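Long-range contact in citrinin polyketide synthase (Monascus purpureus, PDB 5MPT), which builds the polyketide precursor of the mycotoxin citrinin from malonyl-CoA units, this chain being its C-methyltransferase (CMeT) domain with bound S-adenosylhomocysteine: residues E138-C152 with V320-G332. Sequence-based numbering, arbitrary orientation.
Sequences EHKLTSLTGSKFADC and VPWVDFIFGLLEG
Helix 321-327 packs against helix 138-146 with axes 9.4 Å apart and N-to-C directions 38° from parallel, T142 and I326 having the nearest CA atoms; further along the chain, L329 lies against C152 of helix 149-154. E138 lays its CB over the six-membered ring of W322, a CH-pi contact 3.4 Å from CB to the ring centroid and nearly on the ring normal. With chi1 at 56°, CG also reaches the indole, while OE1 hydrogen-bonds to S180 and OE2 to the Y40 hydroxyl, which is also hydrogen-bonded to W322 NE1. I326 CD1 ends beside L141 CG and 3.6 Å from T142 OG1. That hydroxyl donates to E138 O, which T142 N approaches from the opposite face of its carbonyl plane. The two segments meet in the helical part of the CMeT domain, outside the seven-stranded sheet of its Rossmann-like (class I) methyltransferase fold; the L141 side chain is about 7 Å from that of the active-site residue Y177. At G146, CA lies 3.6 Å from F325 CE2. The F325 and F149 rings are near parallel (24°) but slid apart, centroids 4.9 Å, so F325 CE1 covers only the rim of one F149 face. L329 spreads its branches, CD1 to T145 CB and CD2 against both F149 CE1 and C152 CB. A water bridges T145 OG1 (2.6 Å) and F325 O, donating to the carbonyl.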
loop_
_atom_site.group_PDB
_atom_site.type_symbol
_atom_site.label_atom_id
_atom_site.label_comp_id
_atom_site.label_asym_id
_atom_site.label_seq_id
_atom_site.Cartn_x
_atom_site.Cartn_y
_atom_site.Cartn_z
ATOM N N GLU A 138 -8.776 -0.631 9.099
ATOM C CA GLU A 138 -8.088 0.640 8.913
ATOM C C GLU A 138 -8.664 1.723 9.796
ATOM O O GLU A 138 -7.972 2.700 10.111
ATOM C CB GLU A 138 -8.155 1.109 7.467
ATOM C CG GLU A 138 -9.544 1.242 6.891
ATOM C CD GLU A 138 -9.910 0.060 6.033
ATOM O OE1 GLU A 138 -9.662 -1.084 6.495
ATOM O OE2 GLU A 138 -10.457 0.306 4.944
ATOM N N HIS A 139 -9.917 1.578 10.191
ATOM C CA HIS A 139 -10.519 2.547 11.106
ATOM C C HIS A 139 -10.017 2.346 12.526
ATOM O O HIS A 139 -9.747 3.325 13.241
ATOM C CB HIS A 139 -12.035 2.421 10.984
ATOM C CG HIS A 139 -12.505 2.730 9.609
ATOM N ND1 HIS A 139 -13.612 2.136 9.033
ATOM C CD2 HIS A 139 -11.966 3.526 8.658
ATOM C CE1 HIS A 139 -13.755 2.598 7.805
ATOM N NE2 HIS A 139 -12.760 3.424 7.543
ATOM N N LYS A 140 -9.867 1.090 12.946
ATOM C CA LYS A 140 -9.234 0.818 14.225
ATOM C C LYS A 140 -7.795 1.317 14.226
ATOM O O LYS A 140 -7.340 1.903 15.222
ATOM C CB LYS A 140 -9.271 -0.678 14.531
ATOM C CG LYS A 140 -10.647 -1.294 14.680
ATOM C CD LYS A 140 -10.507 -2.773 15.049
ATOM C CE LYS A 140 -11.835 -3.488 15.158
ATOM N NZ LYS A 140 -11.629 -4.976 15.080
ATOM N N LEU A 141 -7.056 1.083 13.134
ATOM C CA LEU A 141 -5.692 1.586 13.060
ATOM C C LEU A 141 -5.673 3.106 13.117
ATOM O O LEU A 141 -4.768 3.702 13.715
ATOM C CB LEU A 141 -5.007 1.094 11.790
ATOM C CG LEU A 141 -3.475 1.171 11.731
ATOM C CD1 LEU A 141 -2.845 0.323 12.813
ATOM C CD2 LEU A 141 -3.033 0.734 10.363
ATOM N N THR A 142 -6.653 3.747 12.480
ATOM C CA THR A 142 -6.724 5.204 12.494
ATOM C C THR A 142 -6.816 5.739 13.929
ATOM O O THR A 142 -6.120 6.704 14.306
ATOM C CB THR A 142 -7.928 5.640 11.655
ATOM O OG1 THR A 142 -7.658 5.374 10.270
ATOM C CG2 THR A 142 -8.236 7.134 11.843
ATOM N N SER A 143 -7.593 5.074 14.775
ATOM C CA SER A 143 -7.678 5.553 16.146
ATOM C C SER A 143 -6.503 5.106 17.015
ATOM O O SER A 143 -6.148 5.817 17.975
ATOM C CB SER A 143 -9.008 5.119 16.761
ATOM O OG SER A 143 -10.027 5.984 16.307
ATOM N N LEU A 144 -5.876 3.970 16.688
ATOM C CA LEU A 144 -4.735 3.475 17.459
ATOM C C LEU A 144 -3.601 4.492 17.472
ATOM O O LEU A 144 -3.075 4.858 18.543
ATOM C CB LEU A 144 -4.264 2.132 16.884
ATOM C CG LEU A 144 -3.122 1.395 17.606
ATOM C CD1 LEU A 144 -3.033 -0.058 17.143
ATOM C CD2 LEU A 144 -1.776 2.026 17.355
ATOM N N THR A 145 -3.221 4.995 16.301
ATOM C CA THR A 145 -2.230 6.068 16.295
ATOM C C THR A 145 -2.893 7.413 16.523
ATOM O O THR A 145 -2.329 8.273 17.202
ATOM C CB THR A 145 -1.446 6.099 14.972
ATOM O OG1 THR A 145 -2.351 6.263 13.880
ATOM C CG2 THR A 145 -0.658 4.812 14.764
ATOM N N GLY A 146 -4.098 7.594 15.977
ATOM C CA GLY A 146 -4.771 8.886 16.034
ATOM C C GLY A 146 -5.024 9.380 17.444
ATOM O O GLY A 146 -4.918 10.577 17.711
ATOM N N SER A 147 -5.392 8.471 18.359
ATOM C CA SER A 147 -5.623 8.840 19.751
ATOM C C SER A 147 -4.335 9.201 20.465
ATOM O O SER A 147 -4.396 9.794 21.542
ATOM C CB SER A 147 -6.297 7.693 20.500
ATOM O OG SER A 147 -5.403 6.597 20.607
ATOM N N LYS A 148 -3.177 8.836 19.914
ATOM C CA LYS A 148 -1.890 9.179 20.497
ATOM C C LYS A 148 -1.116 10.132 19.590
ATOM O O LYS A 148 0.117 10.146 19.594
ATOM C CB LYS A 148 -1.055 7.925 20.773
ATOM C CG LYS A 148 -1.757 6.823 21.555
ATOM C CD LYS A 148 -1.642 6.952 23.057
ATOM C CE LYS A 148 -2.272 5.738 23.748
ATOM N NZ LYS A 148 -3.736 5.569 23.431
ATOM N N PHE A 149 -1.834 10.944 18.818
ATOM C CA PHE A 149 -1.203 11.708 17.746
ATOM C C PHE A 149 -0.288 12.793 18.287
ATOM O O PHE A 149 0.820 12.985 17.777
ATOM C CB PHE A 149 -2.265 12.321 16.837
ATOM C CG PHE A 149 -1.710 12.866 15.564
ATOM C CD1 PHE A 149 -1.316 12.005 14.562
ATOM C CD2 PHE A 149 -1.596 14.221 15.350
ATOM C CE1 PHE A 149 -0.789 12.478 13.391
ATOM C CE2 PHE A 149 -1.067 14.709 14.169
ATOM C CZ PHE A 149 -0.689 13.818 13.174
ATOM N N ALA A 150 -0.731 13.530 19.308
ATOM C CA ALA A 150 0.133 14.544 19.899
ATOM C C ALA A 150 1.384 13.902 20.483
ATOM O O ALA A 150 2.508 14.396 20.281
ATOM C CB ALA A 150 -0.641 15.343 20.958
ATOM N N ASP A 151 1.225 12.780 21.189
ATOM C CA ASP A 151 2.403 12.102 21.727
ATOM C C ASP A 151 3.362 11.664 20.622
ATOM O O ASP A 151 4.587 11.755 20.795
ATOM C CB ASP A 151 1.986 10.910 22.585
ATOM C CG ASP A 151 1.498 11.326 23.941
ATOM O OD1 ASP A 151 1.530 12.549 24.206
ATOM O OD2 ASP A 151 1.105 10.447 24.735
ATOM N N CYS A 152 2.839 11.171 19.485
ATOM C CA CYS A 152 3.708 10.724 18.395
ATOM C C CYS A 152 4.456 11.886 17.755
ATOM O O CYS A 152 5.672 11.813 17.564
ATOM C CB CYS A 152 2.908 9.970 17.315
ATOM S SG CYS A 152 2.397 8.351 17.825
ATOM N N VAL A 320 -4.913 8.676 0.068
ATOM C CA VAL A 320 -6.127 8.467 0.856
ATOM C C VAL A 320 -5.824 9.061 2.226
ATOM O O VAL A 320 -4.768 8.741 2.798
ATOM C CB VAL A 320 -6.474 6.983 0.971
ATOM C CG1 VAL A 320 -7.589 6.750 1.992
ATOM C CG2 VAL A 320 -6.912 6.458 -0.394
ATOM N N PRO A 321 -6.684 9.914 2.800
ATOM C CA PRO A 321 -6.251 10.607 4.034
ATOM C C PRO A 321 -5.874 9.674 5.181
ATOM O O PRO A 321 -4.836 9.917 5.822
ATOM C CB PRO A 321 -7.448 11.511 4.359
ATOM C CG PRO A 321 -8.015 11.824 3.040
ATOM C CD PRO A 321 -7.877 10.569 2.234
ATOM N N TRP A 322 -6.661 8.627 5.479
ATOM C CA TRP A 322 -6.295 7.792 6.623
ATOM C C TRP A 322 -4.954 7.099 6.423
ATOM O O TRP A 322 -4.248 6.841 7.405
ATOM C CB TRP A 322 -7.362 6.758 6.955
ATOM C CG TRP A 322 -7.543 5.568 5.991
ATOM C CD1 TRP A 322 -8.497 5.432 5.032
ATOM C CD2 TRP A 322 -6.724 4.378 5.912
ATOM N NE1 TRP A 322 -8.332 4.239 4.370
ATOM C CE2 TRP A 322 -7.256 3.577 4.894
ATOM C CE3 TRP A 322 -5.612 3.916 6.615
ATOM C CZ2 TRP A 322 -6.723 2.356 4.575
ATOM C CZ3 TRP A 322 -5.086 2.716 6.293
ATOM C CH2 TRP A 322 -5.636 1.935 5.284
ATOM N N VAL A 323 -4.589 6.785 5.179
ATOM C CA VAL A 323 -3.289 6.171 4.917
ATOM C C VAL A 323 -2.162 7.145 5.254
ATOM O O VAL A 323 -1.214 6.809 5.982
ATOM C CB VAL A 323 -3.209 5.705 3.450
ATOM C CG1 VAL A 323 -1.832 5.127 3.125
ATOM C CG2 VAL A 323 -4.337 4.697 3.155
ATOM N N ASP A 324 -2.222 8.354 4.698
ATOM C CA ASP A 324 -1.249 9.377 5.077
ATOM C C ASP A 324 -1.241 9.623 6.578
ATOM O O ASP A 324 -0.183 9.796 7.186
ATOM C CB ASP A 324 -1.536 10.680 4.344
ATOM C CG ASP A 324 -0.987 10.671 2.946
ATOM O OD1 ASP A 324 0.191 10.295 2.820
ATOM O OD2 ASP A 324 -1.712 11.040 1.998
ATOM N N PHE A 325 -2.414 9.689 7.192
ATOM C CA PHE A 325 -2.507 10.069 8.600
ATOM C C PHE A 325 -1.757 9.089 9.487
ATOM O O PHE A 325 -1.125 9.484 10.476
ATOM C CB PHE A 325 -3.972 10.128 8.998
ATOM C CG PHE A 325 -4.210 10.492 10.436
ATOM C CD1 PHE A 325 -3.776 11.704 10.949
ATOM C CD2 PHE A 325 -4.873 9.622 11.293
ATOM C CE1 PHE A 325 -4.013 12.032 12.266
ATOM C CE2 PHE A 325 -5.118 9.959 12.614
ATOM C CZ PHE A 325 -4.648 11.151 13.101
ATOM N N ILE A 326 -1.815 7.804 9.148
ATOM C CA ILE A 326 -1.158 6.763 9.931
ATOM C C ILE A 326 0.273 6.571 9.490
ATOM O O ILE A 326 1.195 6.629 10.299
ATOM C CB ILE A 326 -1.890 5.427 9.796
ATOM C CG1 ILE A 326 -3.325 5.583 10.284
ATOM C CG2 ILE A 326 -1.137 4.319 10.548
ATOM C CD1 ILE A 326 -4.234 4.423 9.963
ATOM N N PHE A 327 0.452 6.223 8.221
ATOM C CA PHE A 327 1.779 5.869 7.756
ATOM C C PHE A 327 2.696 7.066 7.687
ATOM O O PHE A 327 3.921 6.899 7.781
ATOM C CB PHE A 327 1.676 5.174 6.402
ATOM C CG PHE A 327 1.117 3.786 6.495
ATOM C CD1 PHE A 327 -0.241 3.559 6.433
ATOM C CD2 PHE A 327 1.969 2.697 6.609
ATOM C CE1 PHE A 327 -0.760 2.273 6.534
ATOM C CE2 PHE A 327 1.458 1.401 6.679
ATOM C CZ PHE A 327 0.106 1.191 6.646
ATOM N N GLY A 328 2.141 8.274 7.599
ATOM C CA GLY A 328 2.985 9.435 7.575
ATOM C C GLY A 328 3.770 9.631 8.851
ATOM O O GLY A 328 4.744 10.390 8.847
ATOM N N LEU A 329 3.405 8.926 9.923
ATOM C CA LEU A 329 4.150 8.947 11.173
ATOM C C LEU A 329 5.424 8.115 11.118
ATOM O O LEU A 329 6.214 8.181 12.076
ATOM C CB LEU A 329 3.311 8.395 12.320
ATOM C CG LEU A 329 2.105 9.184 12.811
ATOM C CD1 LEU A 329 1.333 8.335 13.779
ATOM C CD2 LEU A 329 2.587 10.460 13.479
ATOM N N LEU A 330 5.630 7.345 10.050
ATOM C CA LEU A 330 6.669 6.328 10.002
ATOM C C LEU A 330 7.778 6.763 9.059
ATOM O O LEU A 330 7.510 7.196 7.929
ATOM C CB LEU A 330 6.085 4.993 9.546
ATOM C CG LEU A 330 4.876 4.562 10.374
ATOM C CD1 LEU A 330 4.229 3.321 9.785
ATOM C CD2 LEU A 330 5.264 4.318 11.833
ATOM N N GLU A 331 9.025 6.595 9.517
ATOM C CA GLU A 331 10.183 6.962 8.707
ATOM C C GLU A 331 10.144 6.313 7.331
ATOM O O GLU A 331 10.620 6.907 6.355
ATOM C CB GLU A 331 11.473 6.570 9.438
ATOM C CG GLU A 331 11.761 7.293 10.738
ATOM C CD GLU A 331 13.228 7.227 11.112
ATOM O OE1 GLU A 331 14.052 6.973 10.208
ATOM O OE2 GLU A 331 13.568 7.421 12.297
ATOM N N GLY A 332 9.572 5.112 7.228
ATOM C CA GLY A 332 9.506 4.365 5.974
ATOM C C GLY A 332 8.644 4.991 4.903
ATOM O O GLY A 332 8.708 4.550 3.756
HETATM O O HOH W 1 -2.072 8.783 13.147
#